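PDB 5GJO: Lysine/ornithine decarboxylase from Selenomonas ruminantium, which decarboxylates L-lysine and L-ornithine with similar efficiency, using pyridoxal 5'-phosphate, to give cadaverine and putrescine. Local coordinates for residues G279-Y284 and P316-G321; Y284-G289 and D328-D333; L306-K311 and D343-T348; G312-S317 and M335-K340. The protein carries 2 engineered substitutions. One frame throughout, in Å; residues are numbered along the deposited sequence.

Overall arrangement
All four contacts belong to one mixed beta sheet that is separate from the pyridoxal-phosphate-binding barrel. Interactions 1 and 2 share Y284 and strand 283-286, their centres about 8 Å apart; D333 OD1 of interaction 2 bonds Q281 NE2 of interaction 1 at 2.7 Å. Interaction 4 shares P316 and S317 with interaction 1, and Y284 OH is hydrogen-bonded to L339 N of interaction 4 at 3.1 Å. Interaction 3 lies in the same sheet, and C308 SG is 3.8 Å from F319 CZ of interaction 1. Interaction 2 lies nearest the active site: the D328 side chain is about 8 Å from that of C324, by similarity the proton donor, and about 10 Å from a bound pyridoxal phosphate.

Interaction 1 (G279-Y284 and P316-G321)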
loop_
_atom_site.group_PDB
_atom_site.type_symbol
_atom_site.label_atom_id
_atom_site.label_comp_id
_atom_site.label_asym_id
_atom_site.label_seq_id
_atom_site.Cartn_x
_atom_site.Cartn_y
_atom_site.Cartn_z
ATOM N N GLY A 279 13.553 11.720 -27.086
ATOM C CA GLY A 279 12.803 12.954 -26.760
ATOM C C GLY A 279 13.333 13.921 -25.668
ATOM O O GLY A 279 14.496 13.843 -25.224
ATOM N N GLU A 280 12.493 14.871 -25.265
ATOM C CA GLU A 280 13.047 16.068 -24.594
ATOM C C GLU A 280 13.213 15.919 -23.086
ATOM O O GLU A 280 14.127 16.480 -22.515
ATOM C CB GLU A 280 12.244 17.331 -24.910
ATOM C CG GLU A 280 13.059 18.616 -24.780
ATOM C CD GLU A 280 12.362 19.792 -25.454
ATOM O OE1 GLU A 280 12.924 20.327 -26.452
ATOM O OE2 GLU A 280 11.239 20.154 -25.006
ATOM N N GLN A 281 12.317 15.181 -22.462
ATOM C CA GLN A 281 12.418 14.937 -21.030
ATOM C C GLN A 281 12.945 13.499 -20.756
ATOM O O GLN A 281 12.251 12.557 -20.966
ATOM C CB GLN A 281 11.070 15.250 -20.408
ATOM C CG GLN A 281 10.981 14.874 -18.963
ATOM C CD GLN A 281 10.121 15.719 -18.104
ATOM O OE1 GLN A 281 9.915 15.387 -16.974
ATOM N NE2 GLN A 281 9.669 16.869 -18.606
ATOM N N PRO A 282 14.173 13.341 -20.254
ATOM C CA PRO A 282 14.582 11.997 -19.949
ATOM C C PRO A 282 13.767 11.387 -18.823
ATOM O O PRO A 282 13.311 12.125 -17.903
ATOM C CB PRO A 282 16.010 12.143 -19.471
ATOM C CG PRO A 282 16.309 13.549 -19.372
ATOM C CD PRO A 282 15.146 14.336 -19.857
ATOM N N TRP A 283 13.664 10.063 -18.823
ATOM C CA TRP A 283 13.085 9.306 -17.697
ATOM C C TRP A 283 14.154 8.468 -17.063
ATOM O O TRP A 283 15.025 7.870 -17.729
ATOM C CB TRP A 283 11.996 8.372 -18.094
ATOM C CG TRP A 283 10.691 8.981 -18.471
ATOM C CD1 TRP A 283 10.476 10.005 -19.363
ATOM C CD2 TRP A 283 9.381 8.581 -18.018
ATOM N NE1 TRP A 283 9.122 10.305 -19.424
ATOM C CE2 TRP A 283 8.435 9.397 -18.671
ATOM C CE3 TRP A 283 8.918 7.623 -17.126
ATOM C CZ2 TRP A 283 7.064 9.316 -18.392
ATOM C CZ3 TRP A 283 7.578 7.562 -16.847
ATOM C CH2 TRP A 283 6.651 8.371 -17.513
ATOM N N TYR A 284 14.058 8.354 -15.760
ATOM C CA TYR A 284 14.845 7.436 -15.009
ATOM C C TYR A 284 13.922 6.526 -14.211
ATOM O O TYR A 284 13.037 7.016 -13.498
ATOM C CB TYR A 284 15.695 8.199 -14.015
ATOM C CG TYR A 284 16.550 9.201 -14.742
ATOM C CD1 TYR A 284 17.559 8.738 -15.567
ATOM C CD2 TYR A 284 16.342 10.559 -14.630
ATOM C CE1 TYR A 284 18.330 9.609 -16.295
ATOM C CE2 TYR A 284 17.180 11.481 -15.305
ATOM C CZ TYR A 284 18.137 10.967 -16.159
ATOM O OH TYR A 284 19.014 11.751 -16.827
ATOM N N PRO A 316 14.783 19.207 -17.050
ATOM C CA PRO A 316 13.605 18.589 -16.475
ATOM C C PRO A 316 13.512 17.156 -16.838
ATOM O O PRO A 316 13.652 16.777 -18.060
ATOM C CB PRO A 316 12.407 19.435 -17.061
ATOM C CG PRO A 316 13.047 20.769 -17.271
ATOM C CD PRO A 316 14.418 20.453 -17.791
ATOM N N SER A 317 13.278 16.330 -15.791
ATOM C CA SER A 317 13.307 14.860 -15.904
ATOM C C SER A 317 12.162 14.207 -15.143
ATOM O O SER A 317 11.664 14.750 -14.177
ATOM C CB SER A 317 14.628 14.320 -15.430
ATOM O OG SER A 317 15.768 15.000 -16.032
ATOM N N THR A 318 11.766 13.003 -15.594
ATOM C CA THR A 318 10.775 12.221 -14.917
ATOM C C THR A 318 11.412 10.999 -14.230
ATOM O O THR A 318 12.311 10.406 -14.813
ATOM C CB THR A 318 9.704 11.832 -15.902
ATOM O OG1 THR A 318 8.942 13.002 -16.297
ATOM C CG2 THR A 318 8.694 10.821 -15.344
ATOM N N PHE A 319 10.915 10.637 -13.039
ATOM C CA PHE A 319 11.395 9.479 -12.298
ATOM C C PHE A 319 10.213 8.591 -12.094
ATOM O O PHE A 319 9.157 9.076 -11.611
ATOM C CB PHE A 319 11.967 9.913 -10.934
ATOM C CG PHE A 319 13.290 10.619 -11.043
ATOM C CD1 PHE A 319 13.346 11.951 -11.360
ATOM C CD2 PHE A 319 14.469 9.929 -10.855
ATOM C CE1 PHE A 319 14.574 12.572 -11.438
ATOM C CE2 PHE A 319 15.698 10.559 -10.918
ATOM C CZ PHE A 319 15.724 11.890 -11.296
ATOM N N GLY A 320 10.388 7.302 -12.378
ATOM C CA GLY A 320 9.315 6.314 -12.143
ATOM C C GLY A 320 9.905 5.194 -11.318
ATOM O O GLY A 320 11.130 5.033 -11.227
ATOM N N GLY A 321 8.987 4.432 -10.744
ATOM C CA GLY A 321 9.350 3.265 -9.975
ATOM C C GLY A 321 9.445 2.022 -10.845
ATOM O O GLY A 321 9.277 2.064 -12.051
HETATM O O HOH W 1 13.711 18.242 -20.307
HETATM O O HOH W 2 18.344 14.471 -16.681
#
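T318 grips the 279-284 segment with both branches of its side chain. Its CB stands 3.9 Å from W283 NE1. From there CG2, anti to the backbone N, lies over the face of the indole, 3.4 Å from the centroid of the six-membered ring and 6° off its normal, a well-centred CH-pi contact. The other branch, OG1, turns beside the backbone N (chi1 -69°) and donates to Q281 OE1 at 2.7 Å, approaching from above the amide plane. Q281 NE2 bonds D333 OD1, so the amide is held through both its O and its N. Strands 283-286 and 315-320 run parallel here, W283 pairing with T318 and Y284 with F319, within the mixed sheet of the C-terminal beta domain. The ladder bonds are T318 N to P282 O, Y284 N to T318 O and G320 N to Y284 O, each 2.9 Å. The Y284 and F319 rings meet obliquely, planes at 44°, with Y284 CD2 3.6 Å from F319 CZ. Y284 OH binds L339 N; a water bonds Y284 OH and donates to S317 OG, which itself donates to K315 O. W283 also packs against T151 of the second subunit.

Interaction 2 (Y284-G289 and D328-D333); sequences YILDEG and DVLYRD
G289 and D328 make the nearest backbone approach of the two segments, with 6.3 Å between their CA atoms, and no hydrogen bond crosses between them. Strands 283-286 and 329-336 are not paired with each other: strand 315-320 lies between them in the sheet, and L330 and Y331 both face F319 in a classic beta bulge. The L330 side chain points toward the 284-289 segment and divides at its tip. CD1 meets L286 CD1 at 4.1 Å and lies 3.7 Å from E288 O, while CD2 sits 4.0 Å from G289 CA. L330 CG is anti to its carbonyl carbon (chi1 -54°), which sends the branched end across to the end of strand 283-286 and the residues after it. Beside it, D328 OD1 packs on the bare CA of G289 at 3.6 Å. Both carboxylate oxygens are held, since OD1 accepts from I290 N and OD2 bonds S323 OG, on the loop that also carries C324, by similarity the proton donor shared across the dimer. The contact rests on van der Waals contacts and gains no polar bond of its own: E288 O is buried against the L330 methyl without a hydrogen-bonding partner in the model.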
loop_
_atom_site.group_PDB
_atom_site.type_symbol
_atom_site.label_atom_id
_atom_site.label_comp_id
_atom_site.label_asym_id
_atom_site.label_seq_id
_atom_site.Cartn_x
_atom_site.Cartn_y
_atom_site.Cartn_z
ATOM N N TYR A 284 14.058 8.354 -15.760
ATOM C CA TYR A 284 14.845 7.436 -15.009
ATOM C C TYR A 284 13.922 6.526 -14.211
ATOM O O TYR A 284 13.037 7.016 -13.498
ATOM C CB TYR A 284 15.695 8.199 -14.015
ATOM C CG TYR A 284 16.550 9.201 -14.742
ATOM C CD1 TYR A 284 17.559 8.738 -15.567
ATOM C CD2 TYR A 284 16.342 10.559 -14.630
ATOM C CE1 TYR A 284 18.330 9.609 -16.295
ATOM C CE2 TYR A 284 17.180 11.481 -15.305
ATOM C CZ TYR A 284 18.137 10.967 -16.159
ATOM O OH TYR A 284 19.014 11.751 -16.827
ATOM N N ILE A 285 14.203 5.229 -14.301
ATOM C CA ILE A 285 13.472 4.213 -13.564
ATOM C C ILE A 285 14.289 3.801 -12.364
ATOM O O ILE A 285 15.451 3.419 -12.493
ATOM C CB ILE A 285 13.165 2.972 -14.441
ATOM C CG1 ILE A 285 12.320 3.415 -15.625
ATOM C CG2 ILE A 285 12.373 1.954 -13.629
ATOM C CD1 ILE A 285 11.102 4.193 -15.289
ATOM N N LEU A 286 13.684 3.950 -11.170
ATOM C CA LEU A 286 14.339 3.581 -9.891
ATOM C C LEU A 286 13.916 2.215 -9.389
ATOM O O LEU A 286 12.916 1.750 -9.825
ATOM C CB LEU A 286 14.006 4.628 -8.792
ATOM C CG LEU A 286 14.340 6.082 -9.216
ATOM C CD1 LEU A 286 13.941 7.006 -8.084
ATOM C CD2 LEU A 286 15.820 6.178 -9.499
ATOM N N ASP A 287 14.708 1.597 -8.494
ATOM C CA ASP A 287 14.365 0.356 -7.908
ATOM C C ASP A 287 13.470 0.401 -6.680
ATOM O O ASP A 287 13.149 -0.674 -6.140
ATOM C CB ASP A 287 15.536 -0.617 -7.787
ATOM C CG ASP A 287 16.674 -0.120 -6.877
ATOM O OD1 ASP A 287 16.522 0.850 -6.110
ATOM O OD2 ASP A 287 17.765 -0.773 -6.920
ATOM N N GLU A 288 12.983 1.563 -6.345
ATOM C CA GLU A 288 11.955 1.776 -5.362
ATOM C C GLU A 288 10.892 2.682 -5.941
ATOM O O GLU A 288 11.209 3.643 -6.638
ATOM C CB GLU A 288 12.500 2.325 -4.044
ATOM C CG GLU A 288 11.495 2.373 -2.881
ATOM C CD GLU A 288 11.179 1.040 -2.207
ATOM O OE1 GLU A 288 10.468 1.087 -1.185
ATOM O OE2 GLU A 288 11.687 -0.044 -2.665
ATOM N N GLY A 289 9.638 2.455 -5.612
ATOM C CA GLY A 289 8.547 3.285 -6.223
ATOM C C GLY A 289 7.310 3.431 -5.321
ATOM O O GLY A 289 7.339 3.244 -4.064
ATOM N N ASP A 328 2.926 4.341 -11.341
ATOM C CA ASP A 328 4.188 4.368 -10.617
ATOM C C ASP A 328 5.135 5.439 -11.182
ATOM O O ASP A 328 6.235 5.166 -11.611
ATOM C CB ASP A 328 4.813 2.960 -10.677
ATOM C CG ASP A 328 5.881 2.729 -9.620
ATOM O OD1 ASP A 328 6.297 3.674 -8.954
ATOM O OD2 ASP A 328 6.306 1.586 -9.490
ATOM N N VAL A 329 4.681 6.677 -11.139
ATOM C CA VAL A 329 5.494 7.808 -11.558
ATOM C C VAL A 329 5.667 8.702 -10.344
ATOM O O VAL A 329 4.693 9.084 -9.728
ATOM C CB VAL A 329 4.837 8.616 -12.698
ATOM C CG1 VAL A 329 5.724 9.770 -13.110
ATOM C CG2 VAL A 329 4.538 7.729 -13.892
ATOM N N LEU A 330 6.912 9.025 -10.022
ATOM C CA LEU A 330 7.215 9.609 -8.723
ATOM C C LEU A 330 7.400 11.152 -8.848
ATOM O O LEU A 330 6.943 11.907 -7.968
ATOM C CB LEU A 330 8.512 9.008 -8.261
ATOM C CG LEU A 330 8.534 7.477 -8.249
ATOM C CD1 LEU A 330 9.867 6.935 -7.817
ATOM C CD2 LEU A 330 7.406 6.981 -7.367
ATOM N N TYR A 331 8.158 11.573 -9.846
ATOM C CA TYR A 331 8.435 13.016 -10.090
ATOM C C TYR A 331 8.369 13.266 -11.586
ATOM O O TYR A 331 8.838 12.438 -12.368
ATOM C CB TYR A 331 9.789 13.413 -9.588
ATOM C CG TYR A 331 10.089 13.184 -8.159
ATOM C CD1 TYR A 331 10.558 11.921 -7.725
ATOM C CD2 TYR A 331 9.924 14.173 -7.210
ATOM C CE1 TYR A 331 10.892 11.680 -6.399
ATOM C CE2 TYR A 331 10.241 13.929 -5.857
ATOM C CZ TYR A 331 10.671 12.647 -5.468
ATOM O OH TYR A 331 10.998 12.333 -4.187
ATOM N N ARG A 332 7.847 14.461 -11.942
ATOM C CA ARG A 332 7.832 14.958 -13.337
ATOM C C ARG A 332 8.434 16.368 -13.368
ATOM O O ARG A 332 8.374 17.118 -12.364
ATOM C CB ARG A 332 6.389 14.996 -13.845
ATOM C CG ARG A 332 5.760 13.624 -13.980
ATOM C CD ARG A 332 4.320 13.778 -14.458
ATOM N NE ARG A 332 3.695 12.472 -14.845
ATOM C CZ ARG A 332 2.911 11.782 -14.017
ATOM N NH1 ARG A 332 2.671 12.197 -12.745
ATOM N NH2 ARG A 332 2.373 10.638 -14.406
ATOM N N ASP A 333 9.130 16.674 -14.447
ATOM C CA ASP A 333 9.744 18.031 -14.638
ATOM C C ASP A 333 10.670 18.379 -13.516
ATOM O O ASP A 333 10.759 19.494 -13.076
ATOM C CB ASP A 333 8.665 19.063 -14.872
ATOM C CG ASP A 333 7.732 18.661 -15.979
ATOM O OD1 ASP A 333 8.148 18.534 -17.108
ATOM O OD2 ASP A 333 6.552 18.444 -15.740
#

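Interaction 3 (L306-K311 and D343-T348)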
loop_
_atom_site.group_PDB
_atom_site.type_symbol
_atom_site.label_atom_id
_atom_site.label_comp_id
_atom_site.label_asym_id
_atom_site.label_seq_id
_atom_site.Cartn_x
_atom_site.Cartn_y
_atom_site.Cartn_z
ATOM N N LEU A 306 14.142 14.659 -3.142
ATOM C CA LEU A 306 15.023 13.855 -3.950
ATOM C C LEU A 306 16.318 14.564 -4.202
ATOM O O LEU A 306 16.303 15.722 -4.606
ATOM C CB LEU A 306 14.283 13.490 -5.271
ATOM C CG LEU A 306 15.136 12.757 -6.296
ATOM C CD1 LEU A 306 15.566 11.352 -5.814
ATOM C CD2 LEU A 306 14.311 12.621 -7.519
ATOM N N HIS A 307 17.437 13.875 -4.025
ATOM C CA HIS A 307 18.768 14.393 -4.285
ATOM C C HIS A 307 19.471 13.539 -5.309
ATOM O O HIS A 307 19.659 12.344 -5.094
ATOM C CB HIS A 307 19.625 14.494 -3.003
ATOM C CG HIS A 307 18.916 15.236 -1.909
ATOM N ND1 HIS A 307 18.129 14.617 -0.927
ATOM C CD2 HIS A 307 18.749 16.558 -1.720
ATOM C CE1 HIS A 307 17.570 15.535 -0.158
ATOM N NE2 HIS A 307 17.897 16.717 -0.631
ATOM N N CYS A 308 19.910 14.162 -6.389
ATOM C CA CYS A 308 20.681 13.470 -7.447
ATOM C C CYS A 308 22.107 13.925 -7.336
ATOM O O CYS A 308 22.386 15.050 -6.980
ATOM C CB CYS A 308 20.136 13.808 -8.835
ATOM S SG CYS A 308 18.411 13.339 -9.063
ATOM N N PHE A 309 23.034 13.113 -7.681
ATOM C CA PHE A 309 24.445 13.552 -7.575
ATOM C C PHE A 309 25.000 13.795 -9.039
ATOM O O PHE A 309 24.580 13.136 -10.007
ATOM C CB PHE A 309 25.227 12.479 -6.789
ATOM C CG PHE A 309 24.736 12.236 -5.384
ATOM C CD1 PHE A 309 24.974 13.136 -4.365
ATOM C CD2 PHE A 309 23.981 11.110 -5.073
ATOM C CE1 PHE A 309 24.547 12.948 -3.089
ATOM C CE2 PHE A 309 23.529 10.925 -3.778
ATOM C CZ PHE A 309 23.772 11.839 -2.795
ATOM N N GLY A 310 25.959 14.694 -9.203
ATOM C CA GLY A 310 26.548 15.017 -10.528
ATOM C C GLY A 310 26.565 16.512 -10.714
ATOM O O GLY A 310 25.580 17.177 -10.354
ATOM N N LYS A 311 27.655 17.065 -11.294
ATOM C CA LYS A 311 27.896 18.558 -11.314
ATOM C C LYS A 311 27.593 19.296 -12.656
ATOM O O LYS A 311 27.791 20.558 -12.710
ATOM C CB LYS A 311 29.371 18.920 -10.892
ATOM C CG LYS A 311 29.865 18.330 -9.553
ATOM C CD LYS A 311 31.359 18.602 -9.322
ATOM C CE LYS A 311 31.917 17.792 -8.150
ATOM N NZ LYS A 311 32.726 18.655 -7.240
ATOM N N ASP A 343 23.657 4.536 -11.163
ATOM C CA ASP A 343 23.767 5.717 -10.290
ATOM C C ASP A 343 22.774 5.539 -9.128
ATOM O O ASP A 343 21.685 4.932 -9.308
ATOM C CB ASP A 343 23.479 7.050 -11.005
ATOM C CG ASP A 343 24.581 7.460 -12.038
ATOM O OD1 ASP A 343 25.655 6.855 -12.042
ATOM O OD2 ASP A 343 24.305 8.428 -12.778
ATOM N N LYS A 344 23.173 5.983 -7.947
ATOM C CA LYS A 344 22.288 5.977 -6.803
ATOM C C LYS A 344 21.768 7.380 -6.589
ATOM O O LYS A 344 22.483 8.329 -6.762
ATOM C CB LYS A 344 22.986 5.481 -5.538
ATOM C CG LYS A 344 23.251 3.985 -5.519
ATOM C CD LYS A 344 24.430 3.664 -6.403
ATOM C CE LYS A 344 24.704 2.181 -6.459
ATOM N NZ LYS A 344 23.821 1.411 -7.380
ATOM N N VAL A 345 20.502 7.472 -6.240
ATOM C CA VAL A 345 19.916 8.699 -5.769
ATOM C C VAL A 345 19.524 8.548 -4.315
ATOM O O VAL A 345 19.381 7.399 -3.777
ATOM C CB VAL A 345 18.693 9.177 -6.616
ATOM C CG1 VAL A 345 19.153 9.453 -8.041
ATOM C CG2 VAL A 345 17.512 8.238 -6.549
ATOM N N LEU A 346 19.346 9.710 -3.700
ATOM C CA LEU A 346 19.061 9.768 -2.258
ATOM C C LEU A 346 17.798 10.507 -1.946
ATOM O O LEU A 346 17.611 11.615 -2.424
ATOM C CB LEU A 346 20.247 10.400 -1.522
ATOM C CG LEU A 346 20.148 10.606 0.002
ATOM C CD1 LEU A 346 20.292 9.295 0.745
ATOM C CD2 LEU A 346 21.177 11.656 0.551
ATOM N N VAL A 347 16.924 9.917 -1.109
ATOM C CA VAL A 347 15.747 10.604 -0.679
ATOM C C VAL A 347 15.807 10.804 0.845
ATOM O O VAL A 347 15.998 9.816 1.624
ATOM C CB VAL A 347 14.438 9.865 -1.041
ATOM C CG1 VAL A 347 13.217 10.718 -0.723
ATOM C CG2 VAL A 347 14.441 9.549 -2.509
ATOM N N THR A 348 15.674 12.050 1.276
ATOM C CA THR A 348 15.864 12.438 2.713
ATOM C C THR A 348 14.493 12.555 3.387
ATOM O O THR A 348 13.479 12.548 2.672
ATOM C CB THR A 348 16.743 13.683 2.939
ATOM O OG1 THR A 348 16.228 14.831 2.181
ATOM C CG2 THR A 348 18.127 13.351 2.543
HETATM O O HOH W 3 22.509 10.614 -8.517
#
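H307 and L346 form the antiparallel hydrogen-bonded pair that joins the two strands. H307 N donates to L346 O at 2.8 Å, and L346 N returns a bond to H307 O at 3.0 Å that is almost straight, with 173° at the hydrogen. The imidazole of H307 folds back beside its own backbone N (chi1 -52°), which brings ND1 to the same L346 O, but at 3.4 Å and 136° this second bond is weak. One carbonyl oxygen thus takes a firm main-chain bond and a poor side-chain one from the same residue.

The next pair, L306 with V347, is non-hydrogen-bonded and is filled by methyl groups. L306 CD1 reaches V345 CG2 at 3.7 Å and also touches V347 CG2, so a single branch bridges two residues on that face. On the face of H307 and L346, the F309 ring turns its edge to K344 O, which lies near the ring plane 3.6 Å from CD2, while CZ approaches L346 CB at 4.0 Å. Beyond the regular ladder a water takes over, accepting from F309 N and donating to K344 O, which continues the link where direct pairing has stopped.

Farther out, K344 NZ bonds S271 OG and the carbonyl of G342. Strand 344-347 lies between strands 306-307 and 266-276 in the mixed sheet of the C-terminal beta domain. F309, K344 and L346 meet helix 9-18, whereas L306 and C308 pack on strand 329-336 through F334.

Interaction 4 (G312-S317 and M335-K340)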
loop_
_atom_site.group_PDB
_atom_site.type_symbol
_atom_site.label_atom_id
_atom_site.label_comp_id
_atom_site.label_asym_id
_atom_site.label_seq_id
_atom_site.Cartn_x
_atom_site.Cartn_y
_atom_site.Cartn_z
ATOM N N GLY A 312 27.170 18.512 -13.676
ATOM C CA GLY A 312 26.845 18.991 -15.022
ATOM C C GLY A 312 25.455 19.583 -15.155
ATOM O O GLY A 312 24.715 19.715 -14.176
ATOM N N ASN A 313 25.059 19.945 -16.371
ATOM C CA ASN A 313 23.846 20.690 -16.554
ATOM C C ASN A 313 22.664 19.751 -16.233
ATOM O O ASN A 313 22.766 18.584 -16.471
ATOM C CB ASN A 313 23.676 21.121 -18.003
ATOM C CG ASN A 313 24.775 22.081 -18.465
ATOM O OD1 ASN A 313 25.247 22.891 -17.683
ATOM N ND2 ASN A 313 25.158 21.992 -19.727
ATOM N N LYS A 314 21.584 20.358 -15.790
ATOM C CA LYS A 314 20.383 19.693 -15.365
ATOM C C LYS A 314 19.327 20.039 -16.322
ATOM O O LYS A 314 19.355 21.127 -16.957
ATOM C CB LYS A 314 19.940 20.236 -14.007
ATOM C CG LYS A 314 20.890 19.888 -12.890
ATOM C CD LYS A 314 20.368 20.201 -11.499
ATOM C CE LYS A 314 21.557 19.951 -10.527
ATOM N NZ LYS A 314 21.072 19.671 -9.179
ATOM N N LYS A 315 18.402 19.130 -16.502
ATOM C CA LYS A 315 17.215 19.429 -17.262
ATOM C C LYS A 315 15.972 18.733 -16.672
ATOM O O LYS A 315 16.135 17.712 -15.926
ATOM C CB LYS A 315 17.439 18.969 -18.696
ATOM C CG LYS A 315 17.633 17.519 -18.901
ATOM C CD LYS A 315 17.652 17.135 -20.389
ATOM C CE LYS A 315 18.924 17.613 -21.030
ATOM N NZ LYS A 315 18.901 17.120 -22.443
ATOM N N PRO A 316 14.783 19.207 -17.050
ATOM C CA PRO A 316 13.605 18.589 -16.475
ATOM C C PRO A 316 13.512 17.156 -16.838
ATOM O O PRO A 316 13.652 16.777 -18.060
ATOM C CB PRO A 316 12.407 19.435 -17.061
ATOM C CG PRO A 316 13.047 20.769 -17.271
ATOM C CD PRO A 316 14.418 20.453 -17.791
ATOM N N SER A 317 13.278 16.330 -15.791
ATOM C CA SER A 317 13.307 14.860 -15.904
ATOM C C SER A 317 12.162 14.207 -15.143
ATOM O O SER A 317 11.664 14.750 -14.177
ATOM C CB SER A 317 14.628 14.320 -15.430
ATOM O OG SER A 317 15.768 15.000 -16.032
ATOM N N MET A 335 14.325 18.959 -12.075
ATOM C CA MET A 335 15.637 19.321 -12.612
ATOM C C MET A 335 16.741 18.367 -12.097
ATOM O O MET A 335 17.014 18.342 -10.887
ATOM C CB MET A 335 16.030 20.771 -12.253
ATOM C CG MET A 335 15.215 21.792 -12.959
ATOM S SD MET A 335 15.664 21.821 -14.734
ATOM C CE MET A 335 17.294 22.414 -14.679
ATOM N N ALA A 336 17.301 17.596 -13.006
ATOM C CA ALA A 336 18.220 16.560 -12.715
ATOM C C ALA A 336 19.379 16.556 -13.694
ATOM O O ALA A 336 19.200 16.849 -14.917
ATOM C CB ALA A 336 17.525 15.191 -12.689
ATOM N N PRO A 337 20.586 16.187 -13.176
ATOM C CA PRO A 337 21.673 15.940 -14.079
ATOM C C PRO A 337 21.480 14.721 -14.899
ATOM O O PRO A 337 20.464 13.988 -14.708
ATOM C CB PRO A 337 22.873 15.850 -13.164
ATOM C CG PRO A 337 22.309 15.238 -11.948
ATOM C CD PRO A 337 20.952 15.814 -11.798
ATOM N N GLU A 338 22.386 14.510 -15.852
ATOM C CA GLU A 338 22.312 13.341 -16.676
ATOM C C GLU A 338 22.718 12.144 -15.836
ATOM O O GLU A 338 23.826 12.110 -15.294
ATOM C CB GLU A 338 23.263 13.430 -17.891
ATOM C CG GLU A 338 23.342 12.113 -18.653
ATOM C CD GLU A 338 24.187 12.128 -19.944
ATOM O OE1 GLU A 338 23.930 11.302 -20.825
ATOM O OE2 GLU A 338 25.092 12.953 -20.071
ATOM N N LEU A 339 21.793 11.234 -15.571
ATOM C CA LEU A 339 22.070 10.021 -14.811
ATOM C C LEU A 339 22.208 8.763 -15.709
ATOM O O LEU A 339 21.682 8.741 -16.831
ATOM C CB LEU A 339 20.926 9.789 -13.764
ATOM C CG LEU A 339 20.645 10.928 -12.806
ATOM C CD1 LEU A 339 19.455 10.592 -11.904
ATOM C CD2 LEU A 339 21.866 11.248 -11.980
ATOM N N LYS A 340 22.892 7.760 -15.194
ATOM C CA LYS A 340 23.121 6.510 -15.918
ATOM C C LYS A 340 22.687 5.369 -15.041
ATOM O O LYS A 340 22.653 5.491 -13.796
ATOM C CB LYS A 340 24.583 6.272 -16.200
ATOM C CG LYS A 340 25.395 7.455 -16.624
ATOM C CD LYS A 340 25.226 7.747 -18.085
ATOM C CE LYS A 340 26.147 8.900 -18.510
ATOM N NZ LYS A 340 26.727 8.555 -19.827
HETATM O O HOH W 4 24.501 16.501 -16.343
HETATM O O HOH W 5 19.226 17.385 -9.354
HETATM O O HOH W 2 18.344 14.471 -16.681
#
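The beta hairpin of strands 315-320 and 329-336 has its open end here, away from the loop that joins the two strands; K315 and A336 form an antiparallel hydrogen-bonded pair and P316 faces M335 in the following non-hydrogen-bonded one. K315 N donates to A336 O at 2.9 Å, and A336 N returns to K315 O at 3.1 Å, arriving 48° out of the carbonyl plane. The oblique approach has a counterpart: the S317 hydroxyl comes to that oxygen from the opposite face, so two donors hold it. M335 curls over the face it shares with P316, bent at chi2 (-71°) and again at chi3, which lays SD 3.6 Å from P316 CD and carries CE back to K314. M335 CE is 3.5 Å from K314 CB, tighter than usual for two carbons. K314 runs out extended along M335-P337, its CG 3.7 Å from P337 N, and its ammonium nitrogen is tied to M335 O through a water. On the face of K315 and A336, the A336 methyl packs against the S317 side chain, and farther along A336 touches F319. Past the last paired residues, a water accepts from E338 N and donates to N313 O, which it meets at 2.7 Å.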